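Local coordinates for protein AP endonuclease, family 2 (Brucella melitensis biovar Abortus, PDB 3NGF) that binds manganese in a TIM barrel of the hydroxypyruvate isomerase (hyi) family and probably interconverts hydroxypyruvate and its aldehyde isomer, at residues 61-73 with 98-112. Numbering follows the deposited sequence. Where two conformers were deposited one is given.
Sequences NLTQVLFNMPPGD and ALHYALALDCRTLHA
M69 N donates to H111 O at 2.9 Å, and one step back H111 N donates to F67 O at 3.0 Å; H111 thus sits between the two neighbouring-strand residues that flank N68, the usual parallel pattern. The two segments form a beta-alpha-beta unit of the closed eight-stranded TIM barrel: strands 63-68 and 109-111 lie side by side, and the chain between them returns through helix 88-104, packed outside.

F67 fills the layer between sheet and helix, as a broad flat side chain can. Its CG lies between the backbone N and carbonyl carbon (chi1 60°), and the ring is directed at the helix. L110 CD2 sits over one face, a CH-pi contact 3.6 Å from the F67 ring centroid, while the N of A102, a residue with a small side chain, meets the ring edge in its plane. Y101 CB abuts F67 CZ at 3.7 Å. C107 SG approaches the ring obliquely.

Before F67 O, where direct backbone bonds begin, waters bridge the two chains: one accepts from Q64 N and donates to L105 O, another joins Q64 O to R108 N, and a third links V65 O with T109 OG1. Farther along, the slender, extended M69 chain reaches from A98 CB, beside its CG, to L110 CD1 near its CE.

N68 and H111 point the same way, on the face of the sheet opposite F67 and L110, where H111 also touches the manganese ligand E150. An amide oxygen suits N68's place because it can accept from imidazole: with the planes 82° apart, a weak, bent bond runs from H111 ND1 to N68 OD1 at 3.3 Å.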
ATOM      1  N   ASN A  61      16.369 -12.181   5.787  0.50 14.94           N
ATOM      2  CA  ASN A  61      16.990 -10.989   5.210  0.50 15.87           C
ATOM      3  C   ASN A  61      16.035 -10.178   4.349  0.50 14.99           C
ATOM      4  O   ASN A  61      16.268  -9.980   3.151  0.50 15.51           O
ATOM      5  CB  ASN A  61      18.203 -11.394   4.393  0.50 17.25           C
ATOM      6  CG  ASN A  61      19.148 -12.245   5.180  0.50 19.42           C
ATOM      7  OD1 ASN A  61      19.264 -13.460   4.945  0.50 25.89           O
ATOM      8  ND2 ASN A  61      19.811 -11.634   6.151  0.50 20.75           N
ATOM      9  N   LEU A  62      14.945  -9.739   4.971  1.00 13.79           N
ATOM     10  CA  LEU A  62      13.895  -9.008   4.271  1.00 12.58           C
ATOM     11  C   LEU A  62      13.591  -7.691   4.967  1.00 12.48           C
ATOM     12  O   LEU A  62      13.664  -7.611   6.185  1.00 11.84           O
ATOM     13  CB  LEU A  62      12.606  -9.817   4.256  1.00 12.50           C
ATOM     14  CG  LEU A  62      12.549 -11.082   3.397  1.00 11.02           C
ATOM     15  CD1 LEU A  62      11.271 -11.898   3.732  1.00 10.16           C
ATOM     16  CD2 LEU A  62      12.599 -10.734   1.900  1.00 12.60           C
ATOM     17  N   THR A  63      13.264  -6.680   4.176  1.00 11.34           N
ATOM     18  CA  THR A  63      12.788  -5.384   4.665  1.00 11.25           C
ATOM     19  C   THR A  63      11.270  -5.370   4.611  1.00 10.11           C
ATOM     20  O   THR A  63      10.669  -5.761   3.599  1.00  9.76           O
ATOM     21  CB  THR A  63      13.297  -4.268   3.756  1.00 12.55           C
ATOM     22  OG1 THR A  63      14.725  -4.206   3.844  1.00 15.19           O
ATOM     23  CG2 THR A  63      12.641  -2.913   4.100  1.00 11.71           C
ATOM     24  N   GLN A  64      10.643  -4.866   5.672  1.00 10.62           N
ATOM     25  CA  GLN A  64       9.203  -4.646   5.686  1.00  9.93           C
ATOM     26  C   GLN A  64       8.933  -3.275   5.076  1.00 10.20           C
ATOM     27  O   GLN A  64       9.322  -2.249   5.648  1.00 10.79           O
ATOM     28  CB  GLN A  64       8.641  -4.689   7.111  1.00 10.69           C
ATOM     29  CG  GLN A  64       7.096  -4.609   7.137  1.00 10.03           C
ATOM     30  CD  GLN A  64       6.421  -5.861   6.590  1.00 14.13           C
ATOM     31  OE1 GLN A  64       6.846  -6.967   6.901  1.00 13.15           O
ATOM     32  NE2 GLN A  64       5.322  -5.694   5.816  1.00 10.44           N
ATOM     33  N   VAL A  65       8.320  -3.259   3.895  1.00  9.85           N
ATOM     34  CA  VAL A  65       8.174  -2.009   3.128  1.00 10.05           C
ATOM     35  C   VAL A  65       6.890  -1.265   3.467  1.00  9.98           C
ATOM     36  O   VAL A  65       6.865  -0.020   3.452  1.00 11.79           O
ATOM     37  CB  VAL A  65       8.247  -2.327   1.634  1.00 10.75           C
ATOM     38  CG1 VAL A  65       7.901  -1.136   0.791  1.00 15.08           C
ATOM     39  CG2 VAL A  65       9.675  -2.912   1.306  1.00  9.42           C
ATOM     40  N   LEU A  66       5.839  -2.006   3.789  1.00 10.09           N
ATOM     41  CA  LEU A  66       4.498  -1.422   3.948  1.00  9.99           C
ATOM     42  C   LEU A  66       3.589  -2.402   4.665  1.00 10.13           C
ATOM     43  O   LEU A  66       3.703  -3.614   4.477  1.00  9.56           O
ATOM     44  CB  LEU A  66       3.894  -1.093   2.563  1.00 11.56           C
ATOM     45  CG  LEU A  66       2.437  -0.564   2.573  1.00 12.90           C
ATOM     46  CD1 LEU A  66       2.457   0.892   2.895  1.00 17.33           C
ATOM     47  CD2 LEU A  66       1.721  -0.834   1.241  1.00 17.05           C
ATOM     48  N   PHE A  67       2.684  -1.882   5.487  1.00  8.75           N
ATOM     49  CA  PHE A  67       1.457  -2.590   5.843  1.00  8.72           C
ATOM     50  C   PHE A  67       0.376  -1.579   6.246  1.00  9.25           C
ATOM     51  O   PHE A  67       0.608  -0.353   6.234  1.00  9.23           O
ATOM     52  CB  PHE A  67       1.663  -3.693   6.894  1.00  8.27           C
ATOM     53  CG  PHE A  67       2.218  -3.203   8.216  1.00  7.46           C
ATOM     54  CD1 PHE A  67       1.342  -2.827   9.247  1.00  8.85           C
ATOM     55  CD2 PHE A  67       3.589  -3.095   8.411  1.00  9.59           C
ATOM     56  CE1 PHE A  67       1.838  -2.372  10.486  1.00 11.40           C
ATOM     57  CE2 PHE A  67       4.099  -2.670   9.613  1.00  8.81           C
ATOM     58  CZ  PHE A  67       3.231  -2.304  10.656  1.00  9.64           C
ATOM     59  N   ASN A  68      -0.827  -2.080   6.469  1.00  8.80           N
ATOM     60  CA  ASN A  68      -1.967  -1.199   6.756  1.00  9.63           C
ATOM     61  C   ASN A  68      -2.230  -1.087   8.236  1.00 10.15           C
ATOM     62  O   ASN A  68      -2.027  -2.039   8.998  1.00 10.57           O
ATOM     63  CB  ASN A  68      -3.245  -1.719   6.108  1.00  8.96           C
ATOM     64  CG  ASN A  68      -3.178  -1.793   4.617  1.00 12.34           C
ATOM     65  OD1 ASN A  68      -2.174  -1.464   4.005  1.00 13.80           O
ATOM     66  ND2 ASN A  68      -4.288  -2.246   4.001  1.00 13.80           N
ATOM     67  N   MET A  69      -2.757   0.063   8.643  1.00 10.60           N
ATOM     68  CA  MET A  69      -3.312   0.200   9.982  1.00 10.72           C
ATOM     69  C   MET A  69      -4.576  -0.684  10.130  1.00 11.04           C
ATOM     70  O   MET A  69      -5.177  -1.083   9.127  1.00 10.37           O
ATOM     71  CB  MET A  69      -3.636   1.671  10.253  1.00 11.97           C
ATOM     72  CG  MET A  69      -2.439   2.605  10.102  1.00 11.13           C
ATOM     73  SD  MET A  69      -2.832   4.244  10.679  1.00 13.95           S
ATOM     74  CE  MET A  69      -1.206   5.029  10.673  1.00 14.44           C
ATOM     75  N   PRO A  70      -4.989  -0.989  11.371  1.00 11.06           N
ATOM     76  CA  PRO A  70      -6.184  -1.833  11.550  1.00 12.12           C
ATOM     77  C   PRO A  70      -7.384  -1.245  10.780  1.00 12.25           C
ATOM     78  O   PRO A  70      -7.593  -0.019  10.794  1.00 13.66           O
ATOM     79  CB  PRO A  70      -6.408  -1.806  13.059  1.00 12.06           C
ATOM     80  CG  PRO A  70      -5.067  -1.545  13.642  1.00 12.78           C
ATOM     81  CD  PRO A  70      -4.328  -0.687  12.654  1.00 11.05           C
ATOM     82  N   PRO A  71      -8.157  -2.094  10.101  1.00 13.24           N
ATOM     83  CA  PRO A  71      -9.237  -1.616   9.224  1.00 13.52           C
ATOM     84  C   PRO A  71     -10.638  -1.514   9.851  1.00 14.18           C
ATOM     85  O   PRO A  71     -11.579  -1.076   9.178  1.00 13.09           O
ATOM     86  CB  PRO A  71      -9.259  -2.696   8.166  1.00 13.71           C
ATOM     87  CG  PRO A  71      -8.989  -3.915   8.927  1.00 14.59           C
ATOM     88  CD  PRO A  71      -7.984  -3.547   9.975  1.00 12.94           C
ATOM     89  N   GLY A  72     -10.768  -1.912  11.111  1.00 15.11           N
ATOM     90  CA  GLY A  72     -12.087  -2.121  11.733  1.00 17.19           C
ATOM     91  C   GLY A  72     -12.532  -3.564  11.547  1.00 18.59           C
ATOM     92  O   GLY A  72     -11.702  -4.458  11.469  1.00 19.10           O
ATOM     93  N   ASP A  73     -13.835  -3.787  11.458  1.00 20.55           N
ATOM     94  CA  ASP A  73     -14.400  -5.135  11.344  1.00 22.46           C
ATOM     95  C   ASP A  73     -14.446  -5.574   9.873  1.00 22.50           C
ATOM     96  O   ASP A  73     -15.450  -5.378   9.202  1.00 22.73           O
ATOM     97  CB  ASP A  73     -15.811  -5.141  11.948  1.00 23.09           C
ATOM     98  CG  ASP A  73     -16.398  -6.531  12.117  1.00 26.90           C
ATOM     99  OD1 ASP A  73     -15.825  -7.533  11.622  1.00 26.35           O
ATOM    100  OD2 ASP A  73     -17.473  -6.605  12.766  1.00 30.07           O
ATOM    101  N   ALA A  98      -0.790   0.033  15.239  1.00 11.25           N
ATOM    102  CA  ALA A  98       0.046   0.058  14.020  1.00 11.06           C
ATOM    103  C   ALA A  98       1.513   0.462  14.294  1.00 11.49           C
ATOM    104  O   ALA A  98       2.431  -0.158  13.758  1.00 11.27           O
ATOM    105  CB  ALA A  98      -0.579   0.989  12.978  1.00  9.74           C
ATOM    106  N   LEU A  99       1.706   1.464  15.148  1.00 12.08           N
ATOM    107  CA  LEU A  99       3.038   1.962  15.542  1.00 12.51           C
ATOM    108  C   LEU A  99       3.839   0.876  16.253  1.00 12.92           C
ATOM    109  O   LEU A  99       5.026   0.687  15.935  1.00 11.93           O
ATOM    110  CB  LEU A  99       2.933   3.247  16.396  1.00 13.47           C
ATOM    111  CG  LEU A  99       4.223   3.937  16.864  1.00 15.46           C
ATOM    112  CD1 LEU A  99       5.168   4.229  15.688  1.00 14.82           C
ATOM    113  CD2 LEU A  99       3.924   5.229  17.672  1.00 17.99           C
ATOM    114  N   HIS A 100       3.208   0.157  17.182  1.00 12.95           N
ATOM    115  CA  HIS A 100       3.855  -0.980  17.866  1.00 13.47           C
ATOM    116  C   HIS A 100       4.442  -1.969  16.872  1.00 12.96           C
ATOM    117  O   HIS A 100       5.614  -2.333  16.969  1.00 11.88           O
ATOM    118  CB  HIS A 100       2.892  -1.711  18.822  1.00 14.82           C
ATOM    119  CG  HIS A 100       3.414  -3.026  19.307  1.00 15.29           C
ATOM    120  ND1 HIS A 100       4.446  -3.128  20.222  1.00 16.89           N
ATOM    121  CD2 HIS A 100       3.073  -4.300  18.981  1.00 18.75           C
ATOM    122  CE1 HIS A 100       4.710  -4.407  20.439  1.00 19.98           C
ATOM    123  NE2 HIS A 100       3.887  -5.138  19.710  1.00 18.92           N
ATOM    124  N   TYR A 101       3.636  -2.367  15.879  1.00 11.78           N
ATOM    125  CA  TYR A 101       4.124  -3.260  14.848  1.00 11.95           C
ATOM    126  C   TYR A 101       5.163  -2.613  13.938  1.00 11.00           C
ATOM    127  O   TYR A 101       6.159  -3.251  13.579  1.00 11.03           O
ATOM    128  CB  TYR A 101       2.954  -3.797  14.001  1.00 11.80           C
ATOM    129  CG  TYR A 101       2.217  -4.937  14.630  1.00 12.25           C
ATOM    130  CD1 TYR A 101       1.297  -4.719  15.659  1.00 13.62           C
ATOM    131  CD2 TYR A 101       2.409  -6.243  14.192  1.00 14.59           C
ATOM    132  CE1 TYR A 101       0.615  -5.759  16.237  1.00 15.13           C
ATOM    133  CE2 TYR A 101       1.724  -7.289  14.757  1.00 16.22           C
ATOM    134  CZ  TYR A 101       0.830  -7.051  15.783  1.00 17.31           C
ATOM    135  OH  TYR A 101       0.161  -8.102  16.353  1.00 19.82           O
ATOM    136  N   ALA A 102       4.955  -1.357  13.573  1.00 10.05           N
ATOM    137  CA  ALA A 102       5.925  -0.652  12.712  1.00 10.25           C
ATOM    138  C   ALA A 102       7.302  -0.549  13.357  1.00 10.92           C
ATOM    139  O   ALA A 102       8.307  -0.776  12.700  1.00 10.65           O
ATOM    140  CB  ALA A 102       5.421   0.746  12.332  1.00  9.64           C
ATOM    141  N   LEU A 103       7.358  -0.267  14.655  1.00 11.09           N
ATOM    142  CA  LEU A 103       8.656  -0.231  15.324  1.00 11.74           C
ATOM    143  C   LEU A 103       9.289  -1.629  15.399  1.00 11.99           C
ATOM    144  O   LEU A 103      10.487  -1.783  15.113  1.00 12.27           O
ATOM    145  CB  LEU A 103       8.509   0.432  16.700  1.00 12.01           C
ATOM    146  CG  LEU A 103       8.079   1.909  16.658  1.00 13.28           C
ATOM    147  CD1 LEU A 103       7.780   2.466  18.075  1.00 14.01           C
ATOM    148  CD2 LEU A 103       9.162   2.774  15.981  1.00 14.23           C
ATOM    149  N   ALA A 104       8.503  -2.645  15.740  1.00 11.56           N
ATOM    150  CA  ALA A 104       8.997  -4.018  15.760  1.00 12.26           C
ATOM    151  C   ALA A 104       9.581  -4.516  14.440  1.00 12.33           C
ATOM    152  O   ALA A 104      10.577  -5.258  14.421  1.00 12.06           O
ATOM    153  CB  ALA A 104       7.919  -4.985  16.282  1.00 12.45           C
ATOM    154  N   LEU A 105       8.947  -4.124  13.334  1.00 12.04           N
ATOM    155  CA  LEU A 105       9.341  -4.550  12.005  1.00 12.55           C
ATOM    156  C   LEU A 105      10.258  -3.557  11.263  1.00 12.98           C
ATOM    157  O   LEU A 105      10.596  -3.794  10.093  1.00 13.20           O
ATOM    158  CB  LEU A 105       8.084  -4.799  11.152  1.00 12.17           C
ATOM    159  CG  LEU A 105       7.009  -5.714  11.737  1.00 12.86           C
ATOM    160  CD1 LEU A 105       5.942  -6.033  10.680  1.00 12.59           C
ATOM    161  CD2 LEU A 105       7.575  -6.963  12.336  1.00 13.03           C
ATOM    162  N   ASP A 106      10.678  -2.487  11.952  1.00 12.79           N
ATOM    163  CA  ASP A 106      11.427  -1.370  11.355  1.00 13.53           C
ATOM    164  C   ASP A 106      10.799  -0.899  10.014  1.00 12.68           C
ATOM    165  O   ASP A 106      11.507  -0.704   9.008  1.00 12.94           O
ATOM    166  CB  ASP A 106      12.889  -1.772  11.185  1.00 15.16           C
ATOM    167  CG  ASP A 106      13.801  -0.608  10.791  1.00 18.76           C
ATOM    168  OD1 ASP A 106      13.503   0.560  11.108  1.00 21.01           O
ATOM    169  OD2 ASP A 106      14.850  -0.883  10.152  1.00 24.66           O
ATOM    170  N   CYS A 107       9.479  -0.732  10.014  1.00 11.29           N
ATOM    171  CA  CYS A 107       8.737  -0.333   8.816  1.00 11.17           C
ATOM    172  C   CYS A 107       8.523   1.161   8.892  1.00 11.91           C
ATOM    173  O   CYS A 107       8.100   1.682   9.946  1.00 12.35           O
ATOM    174  CB  CYS A 107       7.402  -1.052   8.742  1.00 10.83           C
ATOM    175  SG  CYS A 107       6.455  -0.693   7.235  1.00 10.77           S
ATOM    176  N   ARG A 108       8.843   1.839   7.788  0.50 11.72           N
ATOM    177  CA  ARG A 108       8.849   3.289   7.674  0.50 12.05           C
ATOM    178  C   ARG A 108       7.581   3.872   7.015  0.50 11.97           C
ATOM    179  O   ARG A 108       7.441   5.097   6.915  0.50 11.39           O
ATOM    180  CB  ARG A 108      10.081   3.719   6.859  0.50 12.96           C
ATOM    181  CG  ARG A 108      11.413   3.094   7.337  0.50 15.87           C
ATOM    182  CD  ARG A 108      11.683   3.475   8.777  0.50 18.33           C
ATOM    183  NE  ARG A 108      12.911   2.887   9.325  0.50 20.52           N
ATOM    184  CZ  ARG A 108      14.148   3.278   9.019  0.50 20.47           C
ATOM    185  NH1 ARG A 108      14.359   4.261   8.153  0.50 20.53           N
ATOM    186  NH2 ARG A 108      15.180   2.689   9.601  0.50 19.57           N
ATOM    187  N   THR A 109       6.667   3.007   6.570  1.00 11.16           N
ATOM    188  CA  THR A 109       5.512   3.439   5.750  1.00 11.88           C
ATOM    189  C   THR A 109       4.261   2.634   6.108  1.00 10.91           C
ATOM    190  O   THR A 109       4.305   1.416   6.124  1.00 10.86           O
ATOM    191  CB  THR A 109       5.818   3.300   4.238  1.00 12.70           C
ATOM    192  OG1 THR A 109       7.108   3.838   3.950  1.00 15.59           O
ATOM    193  CG2 THR A 109       4.747   4.005   3.395  1.00 14.78           C
ATOM    194  N   LEU A 110       3.160   3.330   6.402  1.00  9.57           N
ATOM    195  CA  LEU A 110       1.911   2.701   6.810  1.00  9.69           C
ATOM    196  C   LEU A 110       0.778   3.282   5.988  1.00  8.73           C
ATOM    197  O   LEU A 110       0.736   4.508   5.790  1.00 11.14           O
ATOM    198  CB  LEU A 110       1.616   2.953   8.280  1.00  8.82           C
ATOM    199  CG  LEU A 110       2.621   2.383   9.269  1.00 11.40           C
ATOM    200  CD1 LEU A 110       2.344   2.941  10.680  1.00 10.41           C
ATOM    201  CD2 LEU A 110       2.513   0.869   9.245  1.00 11.47           C
ATOM    202  N   HIS A 111      -0.120   2.426   5.520  1.00  8.71           N
ATOM    203  CA  HIS A 111      -1.328   2.844   4.824  1.00  8.12           C
ATOM    204  C   HIS A 111      -2.509   2.926   5.807  1.00  8.00           C
ATOM    205  O   HIS A 111      -2.872   1.927   6.441  1.00  9.46           O
ATOM    206  CB  HIS A 111      -1.608   1.869   3.673  1.00  9.00           C
ATOM    207  CG  HIS A 111      -2.944   2.021   3.017  1.00  9.08           C
ATOM    208  ND1 HIS A 111      -3.560   0.974   2.362  1.00 10.35           N
ATOM    209  CD2 HIS A 111      -3.778   3.079   2.901  1.00  9.63           C
ATOM    210  CE1 HIS A 111      -4.707   1.390   1.856  1.00 11.14           C
ATOM    211  NE2 HIS A 111      -4.866   2.660   2.169  1.00  9.05           N
ATOM    212  N   ALA A 112      -3.084   4.113   5.949  1.00  9.37           N
ATOM    213  CA  ALA A 112      -4.304   4.297   6.742  1.00 10.18           C
ATOM    214  C   ALA A 112      -5.521   4.268   5.824  1.00 10.47           C
ATOM    215  O   ALA A 112      -5.714   5.193   5.031  1.00 10.52           O
ATOM    216  CB  ALA A 112      -4.235   5.616   7.493  1.00 10.11           C
TER
HETATM  217  O   HOH W   1      12.256  -4.010   7.942  1.00 12.73           O
HETATM  218  O   HOH W   2      10.178   0.346   5.573  1.00 13.68           O
HETATM  219  O   HOH W   3       8.942   1.797   3.552  1.00 25.84           O